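Local coordinates for protein putative NADP oxidoreductase BF3122 (Bacteroides fragilis, PDB 3D1L) that is of unproven function but probably acts as an NADP-dependent oxidoreductase, binding the dinucleotide on its Rossmann-type domain and dimerising through its helical C-terminal domain, at residues A193-L196 with K197-L201; G239-L242 with R243-A246; T185-M188 with Y189-A193. All blocks are in the same frame, centred on the assembly; numbering follows the deposited sequence. Where two conformers were deposited one is given.

How the interactions relate
All three contacts are local, made along helices of the C-terminal helical domain, and all lie on the same side of the chain's centre. Interaction 3 comes first in sequence, on the long helix 168-198. Interaction 1 follows it on the same helix, shares Ala193 with it and carries the chain through the helix end; their centres are about 12 Å apart. Interaction 2, much later in the chain, ends the short helix 235-244; its centre lies about 15 Å from that of interaction 1 and about 17 Å from that of interaction 3. Each also touches the second subunit, so the turns that shape these helices also present side chains to the dimer interface.

Interaction 1: residues A193-L196 with K197-L201; sequences AELL and KKYNL
A Schellman motif ends the long helix 168-198 here, with Leu196 and Leu201 meeting across it. Leu201 N reaches back to Leu196 O at 2.8 Å, approaching from above the carbonyl plane, and Asn200 N bonds to Lys197 O inside that loop. Asn200 is the C-prime residue and has positive phi (48°), a conformation asparagine tolerates better than most side-chain-bearing residues. Before the turn the helix is regular: Lys197 N bonds to Ala193 O at 3.0 Å and Lys198 N to Glu194 O. Tyr199 N then divides weakly between Leu195 O and Leu196 O.

Both leucines are buried, Leu196 against Leu174 of the second subunit, which suits an apolar side chain; Leu196 CD2 packs on Leu201 CB, 4.1 Å away. Next to Leu196 in sequence, Leu195 CD1 rests 3.9 Å from Tyr199 CE2, at least in one of its two conformers, while Leu195 O sits in the plane of the ring, at its edge, 3.3 Å from Tyr199 CD2. The charged ends form salt bridges elsewhere: Lys198 with Asp247, and Glu194 with Arg265 of the second subunit. The hydrophobic pair bridging the turn, with a positive-phi residue between, is the classic signature of a Schellman C-cap.

Interaction 2: residues G239-L242 with R243-A246; sequences GNHL and RMLA
Arg243 and Gly239 meet one helical turn apart, first through the backbone: Arg243 N donates to Gly239 O at 2.9 Å. The next bond, from Met244 N to Asn240 O, is 3.0 Å long. After that the ladder frays. Leu245 N is shared between His241 O, an i to i-4 partner, and Leu242 O, an i to i-3 partner, both bonds weak; Leu245 is also the first residue to leave helical backbone angles.

Polar side chains gather on the Arg243 face. The arginine leaves the backbone with CG anti to N (chi1 -154°), then bends at chi3 (-63°), which folds the guanidinium back over the preceding turn. Gly239 O lies 3.9 Å above the guanidinium plane, over its centre, and Gly239 offers only bare backbone beneath the flat group. Asn240 OD1 is 3.2 Å from Arg243 NH1, but the angle is too poor for a hydrogen bond, and the amide and guanidinium planes stand 79° apart. An electrostatic attraction between this oxygen and the cation is probable.

These turns form the C-terminal end of helix 235-244 in the helical domain, just before helix 249-264.

Apolar contact occupies another face. Met244, deposited as selenomethionine, runs beside His241 in the same direction, and its CE meets His241 CD2 at 3.5 Å, at the ring edge and near its plane. The imidazole is anchored by ND1, which bonds to Tyr255 OH. Leu245 CG lies 3.3 Å from His241 O; its apolar branch suits a buried position against Tyr255. Leu176 of the second subunit packs on His241, Met244 and Leu245.

Interaction 3: residues T185-M188 with Y189-A193; sequences TNHM and YALAA
Tyr189 lies back along the helix against Thr185, and this is the tightly packed part of the contact. Thr185 CG2 touches Tyr189 OH at 3.4 Å, and Thr185 O lies 3.6 Å above one face of the ring, toward its rim. CG beside the backbone N lays the ring along the preceding turn, and an unusual chi2 of -20° turns that face to the carbonyl. Asn186 crosses it at about a right angle, with OD1 3.9 Å from Tyr189 CD2.

On another face Leu191 CG sits over the rim of the His187 ring near NE2, a CH-pi contact 4.0 Å from the centroid and 24° off its normal; Leu191 CD1 lies by His187 CD2, and Leu191 CD2 by His187 CE1. A chi1 near 180° swings the imidazole to the following turn, and chi2 turns a face to Leu191. Met188, a selenomethionine, bends so that CE reaches Leu191 CD1 at 3.9 Å.

All this belongs to the second half of helix 168-198, whose successive i to i-4 bonds include Ala192 N to Met188 O at 3.1 Å. Polar ends serve the dimer: His187 NE2 bonds to Ser261 OG, and Asn186 ND2 to Pro222 O, both of the second subunit.

The looser side is at partly exposed Ala190, whose CB rests 3.4 Å from His187 O.

Interaction 1: residues A193-L196 with K197-L201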
loop_
_atom_site.group_PDB
_atom_site.type_symbol
_atom_site.label_atom_id
_atom_site.label_comp_id
_atom_site.label_asym_id
_atom_site.label_seq_id
_atom_site.Cartn_x
_atom_site.Cartn_y
_atom_site.Cartn_z
ATOM N N ALA B 193 -3.286 -2.146 8.909
ATOM C CA ALA B 193 -3.449 -0.980 9.786
ATOM C C ALA B 193 -4.323 -1.251 11.011
ATOM O O ALA B 193 -3.999 -0.792 12.105
ATOM C CB ALA B 193 -3.999 0.245 9.017
ATOM N N GLU B 194 -5.443 -1.951 10.809
ATOM C CA GLU B 194 -6.352 -2.313 11.903
ATOM C C GLU B 194 -5.623 -3.131 12.945
ATOM O O GLU B 194 -5.790 -2.915 14.151
ATOM C CB GLU B 194 -7.567 -3.105 11.395
ATOM C CG GLU B 194 -8.642 -2.242 10.736
ATOM C CD GLU B 194 -9.859 -3.052 10.289
ATOM O OE1 GLU B 194 -10.550 -2.625 9.321
ATOM O OE2 GLU B 194 -10.129 -4.111 10.905
ATOM N N LEU B 195 -4.826 -4.074 12.449
ATOM C CA LEU B 195 -4.044 -4.976 13.285
ATOM C C LEU B 195 -2.968 -4.221 14.061
ATOM O O LEU B 195 -2.832 -4.397 15.271
ATOM C CB LEU B 195 -3.418 -6.075 12.424
ATOM C CG LEU B 195 -2.365 -7.013 13.017
ATOM C CD1 LEU B 195 -2.968 -8.005 13.996
ATOM C CD2 LEU B 195 -1.676 -7.732 11.889
ATOM N N LEU B 196 -2.211 -3.385 13.359
ATOM C CA LEU B 196 -1.150 -2.607 13.985
ATOM C C LEU B 196 -1.697 -1.682 15.082
ATOM O O LEU B 196 -1.067 -1.536 16.129
ATOM C CB LEU B 196 -0.331 -1.839 12.931
ATOM C CG LEU B 196 0.576 -2.664 11.996
ATOM C CD1 LEU B 196 0.975 -1.895 10.747
ATOM C CD2 LEU B 196 1.814 -3.199 12.705
ATOM N N LYS B 197 -2.876 -1.100 14.850
ATOM C CA LYS B 197 -3.566 -0.268 15.838
ATOM C C LYS B 197 -3.964 -1.057 17.092
ATOM O O LYS B 197 -3.840 -0.555 18.221
ATOM C CB LYS B 197 -4.809 0.391 15.218
ATOM C CG LYS B 197 -5.479 1.461 16.099
ATOM C CD LYS B 197 -6.677 2.101 15.384
ATOM C CE LYS B 197 -7.587 2.841 16.372
ATOM N NZ LYS B 197 -8.769 3.422 15.654
ATOM N N LYS B 198 -4.438 -2.286 16.900
ATOM C CA LYS B 198 -4.775 -3.149 18.026
ATOM C C LYS B 198 -3.546 -3.401 18.922
ATOM O O LYS B 198 -3.683 -3.679 20.120
ATOM C CB LYS B 198 -5.389 -4.462 17.526
ATOM C CG LYS B 198 -5.640 -5.517 18.620
ATOM C CD LYS B 198 -6.409 -6.717 18.059
ATOM C CE LYS B 198 -6.217 -7.949 18.954
ATOM N NZ LYS B 198 -7.180 -9.033 18.587
ATOM N N TYR B 199 -2.355 -3.286 18.333
ATOM C CA TYR B 199 -1.078 -3.461 19.044
ATOM C C TYR B 199 -0.300 -2.157 19.178
ATOM O O TYR B 199 0.929 -2.169 19.268
ATOM C CB TYR B 199 -0.219 -4.495 18.326
ATOM C CG TYR B 199 -0.736 -5.887 18.499
ATOM C CD1 TYR B 199 -0.346 -6.658 19.596
ATOM C CD2 TYR B 199 -1.629 -6.429 17.589
ATOM C CE1 TYR B 199 -0.831 -7.942 19.777
ATOM C CE2 TYR B 199 -2.119 -7.717 17.755
ATOM C CZ TYR B 199 -1.723 -8.466 18.857
ATOM O OH TYR B 199 -2.200 -9.750 19.032
ATOM N N ASN B 200 -1.018 -1.035 19.178
ATOM C CA ASN B 200 -0.426 0.287 19.433
ATOM C C ASN B 200 0.835 0.552 18.615
ATOM O O ASN B 200 1.862 0.986 19.135
ATOM C CB ASN B 200 -0.168 0.493 20.940
ATOM C CG ASN B 200 -1.401 0.219 21.778
ATOM O OD1 ASN B 200 -1.377 -0.628 22.664
ATOM N ND2 ASN B 200 -2.501 0.901 21.469
ATOM N N LEU B 201 0.732 0.257 17.321
ATOM C CA LEU B 201 1.796 0.507 16.361
ATOM C C LEU B 201 1.186 1.240 15.179
ATOM O O LEU B 201 0.038 0.952 14.800
ATOM C CB LEU B 201 2.454 -0.802 15.919
ATOM C CG LEU B 201 3.372 -1.494 16.930
ATOM C CD1 LEU B 201 3.720 -2.898 16.458
ATOM C CD2 LEU B 201 4.630 -0.678 17.195
#

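Interaction 2: residues G239-L242 with R243-A246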
loop_
_atom_site.group_PDB
_atom_site.type_symbol
_atom_site.label_atom_id
_atom_site.label_comp_id
_atom_site.label_asym_id
_atom_site.label_seq_id
_atom_site.Cartn_x
_atom_site.Cartn_y
_atom_site.Cartn_z
ATOM N N GLY B 239 -0.705 -21.453 11.348
ATOM C CA GLY B 239 -1.444 -21.752 12.565
ATOM C C GLY B 239 -1.348 -20.613 13.564
ATOM O O GLY B 239 -2.376 -20.111 14.036
ATOM N N ASN B 240 -0.104 -20.216 13.885
ATOM C CA ASN B 240 0.156 -19.053 14.743
ATOM C C ASN B 240 -0.606 -17.801 14.278
ATOM O O ASN B 240 -1.239 -17.114 15.077
ATOM C CB ASN B 240 1.662 -18.787 14.828
ATOM C CG ASN B 240 2.408 -19.871 15.632
ATOM O OD1 ASN B 240 1.802 -20.646 16.388
ATOM N ND2 ASN B 240 3.736 -19.920 15.474
ATOM N N HIS B 241 -0.571 -17.526 12.981
ATOM C CA HIS B 241 -1.275 -16.369 12.443
ATOM C C HIS B 241 -2.801 -16.457 12.564
ATOM O O HIS B 241 -3.461 -15.482 12.897
ATOM C CB HIS B 241 -0.826 -16.076 11.014
ATOM C CG HIS B 241 0.538 -15.459 10.941
ATOM N ND1 HIS B 241 1.216 -15.267 9.756
ATOM C CD2 HIS B 241 1.360 -15.006 11.923
ATOM C CE1 HIS B 241 2.390 -14.715 10.007
ATOM N NE2 HIS B 241 2.503 -14.545 11.315
ATOM N N LEU B 242 -3.359 -17.632 12.323
ATOM C CA LEU B 242 -4.792 -17.822 12.484
ATOM C C LEU B 242 -5.178 -17.662 13.956
ATOM O O LEU B 242 -6.210 -17.058 14.281
ATOM C CB LEU B 242 -5.216 -19.186 11.921
ATOM C CG LEU B 242 -5.058 -19.320 10.392
ATOM C CD1 LEU B 242 -5.170 -20.789 9.944
ATOM C CD2 LEU B 242 -6.048 -18.441 9.643
ATOM N N ARG B 243 -4.317 -18.175 14.833
ATOM C CA ARG B 243 -4.469 -18.040 16.279
ATOM C C ARG B 243 -4.562 -16.557 16.678
ATOM O O ARG B 243 -5.435 -16.178 17.447
ATOM C CB ARG B 243 -3.307 -18.757 16.986
ATOM C CG ARG B 243 -3.595 -19.245 18.400
ATOM C CD ARG B 243 -2.741 -20.484 18.772
ATOM N NE ARG B 243 -3.064 -21.633 17.909
ATOM C CZ ARG B 243 -2.178 -22.367 17.228
ATOM N NH1 ARG B 243 -0.873 -22.118 17.314
ATOM N NH2 ARG B 243 -2.600 -23.374 16.470
HETATM N N MSE B 244 -3.692 -15.721 16.116
HETATM C CA MSE B 244 -3.719 -14.278 16.375
HETATM C C MSE B 244 -5.007 -13.567 15.969
HETATM O O MSE B 244 -5.405 -12.581 16.593
HETATM C CB MSE B 244 -2.532 -13.593 15.713
HETATM C CG MSE B 244 -1.368 -13.449 16.641
HETATM SE SE MSE B 244 0.096 -12.426 15.904
HETATM C CE MSE B 244 1.137 -13.920 15.242
ATOM N N LEU B 245 -5.655 -14.082 14.930
ATOM C CA LEU B 245 -6.863 -13.481 14.374
ATOM C C LEU B 245 -8.168 -14.099 14.906
ATOM O O LEU B 245 -9.258 -13.833 14.373
ATOM C CB LEU B 245 -6.815 -13.594 12.855
ATOM C CG LEU B 245 -5.600 -13.031 12.123
ATOM C CD1 LEU B 245 -5.626 -13.540 10.694
ATOM C CD2 LEU B 245 -5.588 -11.514 12.157
ATOM N N ALA B 246 -8.056 -14.919 15.948
ATOM C CA ALA B 246 -9.212 -15.562 16.581
ATOM C C ALA B 246 -10.296 -14.562 16.987
ATOM O O ALA B 246 -11.486 -14.861 16.869
ATOM C CB ALA B 246 -8.765 -16.399 17.785
#

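Interaction 3: residues T185-M188 with Y189-A193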
loop_
_atom_site.group_PDB
_atom_site.type_symbol
_atom_site.label_atom_id
_atom_site.label_comp_id
_atom_site.label_asym_id
_atom_site.label_seq_id
_atom_site.Cartn_x
_atom_site.Cartn_y
_atom_site.Cartn_z
ATOM N N THR B 185 -6.252 -4.673 -2.846
ATOM C CA THR B 185 -4.904 -4.375 -2.392
ATOM C C THR B 185 -4.930 -3.329 -1.288
ATOM O O THR B 185 -4.330 -3.523 -0.230
ATOM C CB THR B 185 -4.036 -3.893 -3.554
ATOM O OG1 THR B 185 -3.709 -5.018 -4.399
ATOM C CG2 THR B 185 -2.713 -3.282 -2.998
ATOM N N ASN B 186 -5.631 -2.222 -1.512
ATOM C CA ASN B 186 -5.728 -1.192 -0.470
ATOM C C ASN B 186 -6.387 -1.768 0.781
ATOM O O ASN B 186 -5.988 -1.434 1.895
ATOM C CB ASN B 186 -6.496 0.056 -0.960
ATOM C CG ASN B 186 -6.514 1.151 0.079
ATOM O OD1 ASN B 186 -5.553 1.925 0.210
ATOM N ND2 ASN B 186 -7.588 1.204 0.854
ATOM N N HIS B 187 -7.375 -2.653 0.604
ATOM C CA HIS B 187 -8.013 -3.308 1.767
ATOM C C HIS B 187 -7.003 -4.118 2.576
ATOM O O HIS B 187 -7.074 -4.121 3.792
ATOM C CB HIS B 187 -9.209 -4.184 1.373
ATOM C CG HIS B 187 -9.986 -4.708 2.549
ATOM N ND1 HIS B 187 -10.591 -3.882 3.474
ATOM C CD2 HIS B 187 -10.245 -5.974 2.956
ATOM C CE1 HIS B 187 -11.193 -4.617 4.396
ATOM N NE2 HIS B 187 -10.996 -5.888 4.104
HETATM N N MSE B 188 -6.042 -4.771 1.915
HETATM C CA MSE B 188 -4.967 -5.476 2.646
HETATM C C MSE B 188 -4.158 -4.530 3.524
HETATM O O MSE B 188 -3.754 -4.891 4.650
HETATM C CB MSE B 188 -4.024 -6.233 1.687
HETATM C CG MSE B 188 -4.690 -7.262 0.783
HETATM SE SE MSE B 188 -5.560 -8.633 1.826
HETATM C CE MSE B 188 -7.362 -8.045 1.874
ATOM N N TYR B 189 -3.901 -3.333 3.002
ATOM C CA TYR B 189 -3.251 -2.257 3.763
ATOM C C TYR B 189 -4.103 -1.853 4.942
ATOM O O TYR B 189 -3.568 -1.570 6.017
ATOM C CB TYR B 189 -3.024 -0.981 2.922
ATOM C CG TYR B 189 -2.226 -1.126 1.633
ATOM C CD1 TYR B 189 -1.373 -2.210 1.407
ATOM C CD2 TYR B 189 -2.317 -0.140 0.657
ATOM C CE1 TYR B 189 -0.670 -2.321 0.215
ATOM C CE2 TYR B 189 -1.610 -0.213 -0.515
ATOM C CZ TYR B 189 -0.796 -1.305 -0.749
ATOM O OH TYR B 189 -0.113 -1.338 -1.955
ATOM N N ALA B 190 -5.423 -1.783 4.728
ATOM C CA ALA B 190 -6.380 -1.361 5.771
ATOM C C ALA B 190 -6.455 -2.337 6.944
ATOM O O ALA B 190 -6.542 -1.912 8.094
ATOM C CB ALA B 190 -7.753 -1.133 5.184
ATOM N N LEU B 191 -6.456 -3.635 6.633
ATOM C CA LEU B 191 -6.442 -4.701 7.626
ATOM C C LEU B 191 -5.138 -4.699 8.414
ATOM O O LEU B 191 -5.174 -4.759 9.634
ATOM C CB LEU B 191 -6.651 -6.063 6.972
ATOM C CG LEU B 191 -8.026 -6.302 6.341
ATOM C CD1 LEU B 191 -8.051 -7.668 5.695
ATOM C CD2 LEU B 191 -9.131 -6.156 7.386
ATOM N N ALA B 192 -4.002 -4.631 7.720
ATOM C CA ALA B 192 -2.711 -4.482 8.384
ATOM C C ALA B 192 -2.771 -3.303 9.354
ATOM O O ALA B 192 -2.376 -3.461 10.507
ATOM C CB ALA B 192 -1.587 -4.305 7.380
ATOM N N ALA B 193 -3.286 -2.146 8.909
ATOM C CA ALA B 193 -3.449 -0.980 9.786
ATOM C C ALA B 193 -4.323 -1.251 11.011
ATOM O O ALA B 193 -3.999 -0.792 12.105
ATOM C CB ALA B 193 -3.999 0.245 9.017
#